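Local coordinates for protein putative polyketide synthase (PDB 5HU7) that probably dehydrates beta-hydroxyacyl intermediates during polyketide assembly, acting as the dehydratase domain of a trans-AT polyketide synthase, at residues L148-Y162 and F176-L190. Residues are numbered along the deposited sequence; the frame is centred on the assembly and turned at random.
Sequences LQAESSEILTARQCY and FQGIDQVYRAPGHVL
With CG of Y183 anti to its carbonyl carbon (chi1 -67°) and Q149 turned the same way about its own first torsion, then extended (chi2 171°), the glutamine passes at a slant across one face of the tyrosine ring, its amide stacked on it. Its CG sits over that face, 3.7 Å from the centroid of the Y183 ring in a CH-pi contact. I155 closes the opposite face: CG2 stands above the rim, while CD1 comes within 3.7 Å of CE2 of Y183. S152 OG lies at the ring edge, its hydroxyl given to Q149 O. An alanine in place of Y183 is likely to open a gap between Q149 and I155 and leave the glutamine amide without the ring it stacks on and freer to turn.

The backbones of strand 154-157 and strand 181-185, which carry I155 and Y183, pair antiparallel. L156 and V182 bond reciprocally, L156 N to V182 O at 2.8 Å, and R184 N gives a nearly straight bond to E154 O. S153 and E154 both face R184 in a classic beta bulge; R184 O takes a short but bent bond from S153 N (2.8 Å) and a long, weak, though straight one from E154 N. The R184 chain bends at chi3 (58°), bringing one guanidinium face against S153 OG, while NE makes a weak hydrogen bond to Y222 of helix 212-227.

Past the strand, T157 and Q160 form a capping box that starts helix 158-167. C161 SG packs on V182 CG2 at 3.6 Å, and Y162 CB rests over the F176 ring, 3.7 Å from its centroid. The contact thus adds a short strand, flanked by two helices, to the outer edge of the antiparallel sheet in the C-terminal half of a double-hotdog dehydratase fold.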
# COMPACT_ATOMS: atom_id res chain seq x y z
N LEU A 148 -19.76 41.15 -0.48
CA LEU A 148 -20.58 40.24 -1.32
C LEU A 148 -21.98 40.14 -0.80
O LEU A 148 -22.93 40.16 -1.57
CB LEU A 148 -19.94 38.83 -1.42
CG LEU A 148 -18.65 38.77 -2.25
CD1 LEU A 148 -17.89 37.47 -1.96
CD2 LEU A 148 -18.94 38.85 -3.75
N GLN A 149 -22.11 40.09 0.53
CA GLN A 149 -23.40 40.02 1.20
C GLN A 149 -24.21 41.32 1.05
O GLN A 149 -25.42 41.24 0.87
CB GLN A 149 -23.19 39.73 2.69
CG GLN A 149 -22.62 38.34 2.96
CD GLN A 149 -22.22 38.17 4.40
OE1 GLN A 149 -22.37 39.06 5.24
NE2 GLN A 149 -21.71 37.01 4.73
N ALA A 150 -23.57 42.50 1.11
CA ALA A 150 -24.26 43.80 0.98
C ALA A 150 -24.79 44.06 -0.43
O ALA A 150 -25.73 44.82 -0.61
CB ALA A 150 -23.34 44.93 1.39
N GLU A 151 -24.16 43.44 -1.41
CA GLU A 151 -24.50 43.53 -2.83
C GLU A 151 -25.79 42.74 -3.23
O GLU A 151 -26.34 42.99 -4.30
CB GLU A 151 -23.27 42.97 -3.63
CG GLU A 151 -23.27 43.18 -5.13
CD GLU A 151 -22.22 42.35 -5.84
OE1 GLU A 151 -21.13 42.13 -5.26
OE2 GLU A 151 -22.50 41.89 -6.97
N SER A 152 -26.29 41.82 -2.39
CA SER A 152 -27.37 40.93 -2.78
C SER A 152 -28.74 41.61 -2.88
O SER A 152 -29.05 42.58 -2.18
CB SER A 152 -27.43 39.70 -1.87
OG SER A 152 -27.36 40.01 -0.49
N SER A 153 -29.54 41.09 -3.83
CA SER A 153 -30.90 41.54 -4.10
C SER A 153 -31.91 40.71 -3.30
O SER A 153 -33.02 41.17 -3.04
CB SER A 153 -31.18 41.43 -5.59
OG SER A 153 -30.97 40.11 -6.06
N GLU A 154 -31.55 39.47 -2.92
CA GLU A 154 -32.38 38.60 -2.12
C GLU A 154 -31.50 37.77 -1.19
O GLU A 154 -30.35 37.47 -1.52
CB GLU A 154 -33.15 37.62 -3.01
CG GLU A 154 -34.37 38.21 -3.67
CD GLU A 154 -35.32 37.19 -4.27
OE1 GLU A 154 -35.09 35.97 -4.07
OE2 GLU A 154 -36.29 37.60 -4.94
N ILE A 155 -32.06 37.36 -0.05
CA ILE A 155 -31.45 36.42 0.90
C ILE A 155 -32.53 35.40 1.19
O ILE A 155 -33.62 35.76 1.63
CB ILE A 155 -30.91 37.04 2.19
CG1 ILE A 155 -30.01 38.24 1.86
CG2 ILE A 155 -30.15 35.98 3.00
CD1 ILE A 155 -29.50 38.94 3.03
N LEU A 156 -32.24 34.15 0.91
CA LEU A 156 -33.20 33.06 1.06
C LEU A 156 -32.84 32.14 2.17
O LEU A 156 -31.68 31.79 2.33
CB LEU A 156 -33.24 32.23 -0.22
CG LEU A 156 -33.76 32.96 -1.46
CD1 LEU A 156 -32.66 33.80 -2.11
CD2 LEU A 156 -34.26 31.97 -2.49
N THR A 157 -33.85 31.62 2.85
CA THR A 157 -33.66 30.56 3.85
C THR A 157 -33.48 29.21 3.08
O THR A 157 -33.72 29.16 1.87
CB THR A 157 -34.90 30.44 4.70
OG1 THR A 157 -35.98 30.05 3.84
CG2 THR A 157 -35.26 31.74 5.45
N ALA A 158 -33.13 28.10 3.73
CA ALA A 158 -33.04 26.83 2.98
C ALA A 158 -34.44 26.43 2.39
O ALA A 158 -34.53 26.05 1.22
CB ALA A 158 -32.52 25.71 3.86
N ARG A 159 -35.53 26.60 3.15
CA ARG A 159 -36.87 26.28 2.65
C ARG A 159 -37.22 27.05 1.38
O ARG A 159 -37.67 26.46 0.41
CB ARG A 159 -37.95 26.61 3.69
CG ARG A 159 -38.10 25.59 4.80
CD ARG A 159 -39.46 25.80 5.46
NE ARG A 159 -40.53 25.25 4.63
CZ ARG A 159 -40.93 23.98 4.62
NH1 ARG A 159 -40.37 23.10 5.44
NH2 ARG A 159 -41.91 23.59 3.82
N GLN A 160 -37.08 28.36 1.42
CA GLN A 160 -37.37 29.20 0.26
C GLN A 160 -36.68 28.73 -1.04
O GLN A 160 -37.30 28.82 -2.09
CB GLN A 160 -37.01 30.66 0.56
CG GLN A 160 -38.02 31.31 1.48
CD GLN A 160 -37.59 32.68 1.92
OE1 GLN A 160 -36.45 32.89 2.33
NE2 GLN A 160 -38.50 33.61 1.97
N CYS A 161 -35.41 28.29 -0.97
CA CYS A 161 -34.71 27.76 -2.16
C CYS A 161 -35.47 26.54 -2.69
O CYS A 161 -35.82 26.50 -3.87
CB CYS A 161 -33.26 27.39 -1.83
SG CYS A 161 -32.19 28.80 -1.42
N TYR A 162 -35.74 25.54 -1.80
CA TYR A 162 -36.48 24.31 -2.10
C TYR A 162 -37.82 24.62 -2.70
O TYR A 162 -38.18 24.04 -3.72
CB TYR A 162 -36.71 23.48 -0.82
CG TYR A 162 -37.81 22.43 -0.93
CD1 TYR A 162 -37.59 21.22 -1.59
CD2 TYR A 162 -39.05 22.63 -0.34
CE1 TYR A 162 -38.60 20.27 -1.72
CE2 TYR A 162 -40.06 21.67 -0.42
CZ TYR A 162 -39.82 20.48 -1.10
OH TYR A 162 -40.79 19.50 -1.19
N PHE A 176 -31.73 20.06 1.75
CA PHE A 176 -31.01 21.34 1.80
C PHE A 176 -30.59 21.51 3.28
O PHE A 176 -30.70 22.60 3.85
CB PHE A 176 -31.96 22.50 1.38
CG PHE A 176 -32.61 22.34 0.03
CD1 PHE A 176 -33.53 21.33 -0.21
CD2 PHE A 176 -32.38 23.26 -0.99
CE1 PHE A 176 -34.07 21.14 -1.48
CE2 PHE A 176 -32.98 23.11 -2.23
CZ PHE A 176 -33.80 22.04 -2.48
N GLN A 177 -30.13 20.38 3.90
CA GLN A 177 -29.72 20.32 5.31
C GLN A 177 -28.39 21.04 5.54
O GLN A 177 -28.15 21.55 6.64
CB GLN A 177 -29.63 18.86 5.80
CG GLN A 177 -30.99 18.19 6.06
CD GLN A 177 -30.91 16.68 6.23
OE1 GLN A 177 -29.85 16.05 6.10
NE2 GLN A 177 -32.05 16.06 6.52
N GLY A 178 -27.55 21.09 4.51
CA GLY A 178 -26.28 21.78 4.61
C GLY A 178 -26.31 23.28 4.38
O GLY A 178 -25.31 23.94 4.64
N ILE A 179 -27.45 23.85 3.94
CA ILE A 179 -27.58 25.28 3.61
C ILE A 179 -28.16 26.10 4.74
O ILE A 179 -29.32 25.91 5.05
CB ILE A 179 -28.47 25.42 2.33
CG1 ILE A 179 -27.85 24.64 1.16
CG2 ILE A 179 -28.70 26.92 1.94
CD1 ILE A 179 -28.63 24.74 -0.08
N ASP A 180 -27.40 27.07 5.30
CA ASP A 180 -27.95 27.97 6.31
C ASP A 180 -28.78 29.06 5.60
O ASP A 180 -29.92 29.32 5.95
CB ASP A 180 -26.85 28.63 7.15
CG ASP A 180 -26.17 27.70 8.15
OD1 ASP A 180 -26.88 26.93 8.82
OD2 ASP A 180 -24.94 27.82 8.32
N GLN A 181 -28.17 29.72 4.63
CA GLN A 181 -28.84 30.79 3.89
C GLN A 181 -28.16 31.02 2.58
O GLN A 181 -27.01 30.64 2.40
CB GLN A 181 -28.88 32.09 4.73
CG GLN A 181 -27.54 32.48 5.35
CD GLN A 181 -27.66 33.65 6.29
OE1 GLN A 181 -27.91 34.78 5.87
NE2 GLN A 181 -27.46 33.42 7.57
N VAL A 182 -28.88 31.63 1.64
CA VAL A 182 -28.33 31.90 0.32
C VAL A 182 -28.47 33.36 0.02
O VAL A 182 -29.57 33.87 -0.00
CB VAL A 182 -29.01 31.04 -0.77
CG1 VAL A 182 -28.51 31.41 -2.15
CG2 VAL A 182 -28.77 29.57 -0.49
N TYR A 183 -27.35 34.01 -0.27
CA TYR A 183 -27.28 35.42 -0.69
C TYR A 183 -27.24 35.47 -2.22
O TYR A 183 -26.28 35.02 -2.80
CB TYR A 183 -26.00 36.04 -0.16
CG TYR A 183 -25.94 36.17 1.34
CD1 TYR A 183 -25.39 35.17 2.13
CD2 TYR A 183 -26.28 37.36 1.97
CE1 TYR A 183 -25.25 35.32 3.50
CE2 TYR A 183 -26.13 37.53 3.34
CZ TYR A 183 -25.63 36.49 4.11
OH TYR A 183 -25.48 36.64 5.46
N ARG A 184 -28.26 36.03 -2.86
CA ARG A 184 -28.29 36.11 -4.31
C ARG A 184 -27.99 37.49 -4.78
O ARG A 184 -28.59 38.47 -4.34
CB ARG A 184 -29.63 35.70 -4.93
CG ARG A 184 -29.52 35.66 -6.49
CD ARG A 184 -30.77 35.35 -7.27
NE ARG A 184 -31.85 36.30 -7.00
CZ ARG A 184 -31.96 37.52 -7.53
NH1 ARG A 184 -31.03 37.98 -8.37
NH2 ARG A 184 -32.99 38.29 -7.22
N ALA A 185 -27.19 37.55 -5.81
CA ALA A 185 -26.91 38.80 -6.46
C ALA A 185 -26.96 38.51 -7.95
O ALA A 185 -26.89 37.34 -8.35
CB ALA A 185 -25.52 39.26 -6.09
N PRO A 186 -27.00 39.54 -8.79
CA PRO A 186 -26.92 39.30 -10.24
C PRO A 186 -25.54 38.72 -10.58
O PRO A 186 -24.53 39.30 -10.18
CB PRO A 186 -27.14 40.70 -10.83
CG PRO A 186 -27.78 41.47 -9.72
CD PRO A 186 -27.08 40.99 -8.52
N GLY A 187 -25.52 37.54 -11.18
CA GLY A 187 -24.28 36.85 -11.54
C GLY A 187 -23.65 35.94 -10.49
O GLY A 187 -22.67 35.25 -10.82
N HIS A 188 -24.18 35.91 -9.24
CA HIS A 188 -23.62 35.01 -8.22
C HIS A 188 -24.58 34.62 -7.11
O HIS A 188 -25.55 35.32 -6.84
CB HIS A 188 -22.31 35.57 -7.59
CG HIS A 188 -22.48 36.68 -6.59
ND1 HIS A 188 -22.97 36.45 -5.30
CD2 HIS A 188 -22.11 37.98 -6.67
CE1 HIS A 188 -22.96 37.62 -4.69
NE2 HIS A 188 -22.44 38.57 -5.46
N VAL A 189 -24.25 33.51 -6.43
CA VAL A 189 -24.93 33.06 -5.24
C VAL A 189 -23.85 32.80 -4.22
O VAL A 189 -22.82 32.23 -4.57
CB VAL A 189 -25.89 31.85 -5.42
CG1 VAL A 189 -27.04 32.23 -6.34
CG2 VAL A 189 -25.18 30.63 -5.96
N LEU A 190 -24.01 33.31 -2.99
CA LEU A 190 -23.07 33.08 -1.90
C LEU A 190 -23.83 32.23 -0.91
O LEU A 190 -24.82 32.69 -0.33
CB LEU A 190 -22.54 34.37 -1.26
CG LEU A 190 -21.66 34.17 -0.04
CD1 LEU A 190 -20.28 33.66 -0.44
CD2 LEU A 190 -21.57 35.48 0.78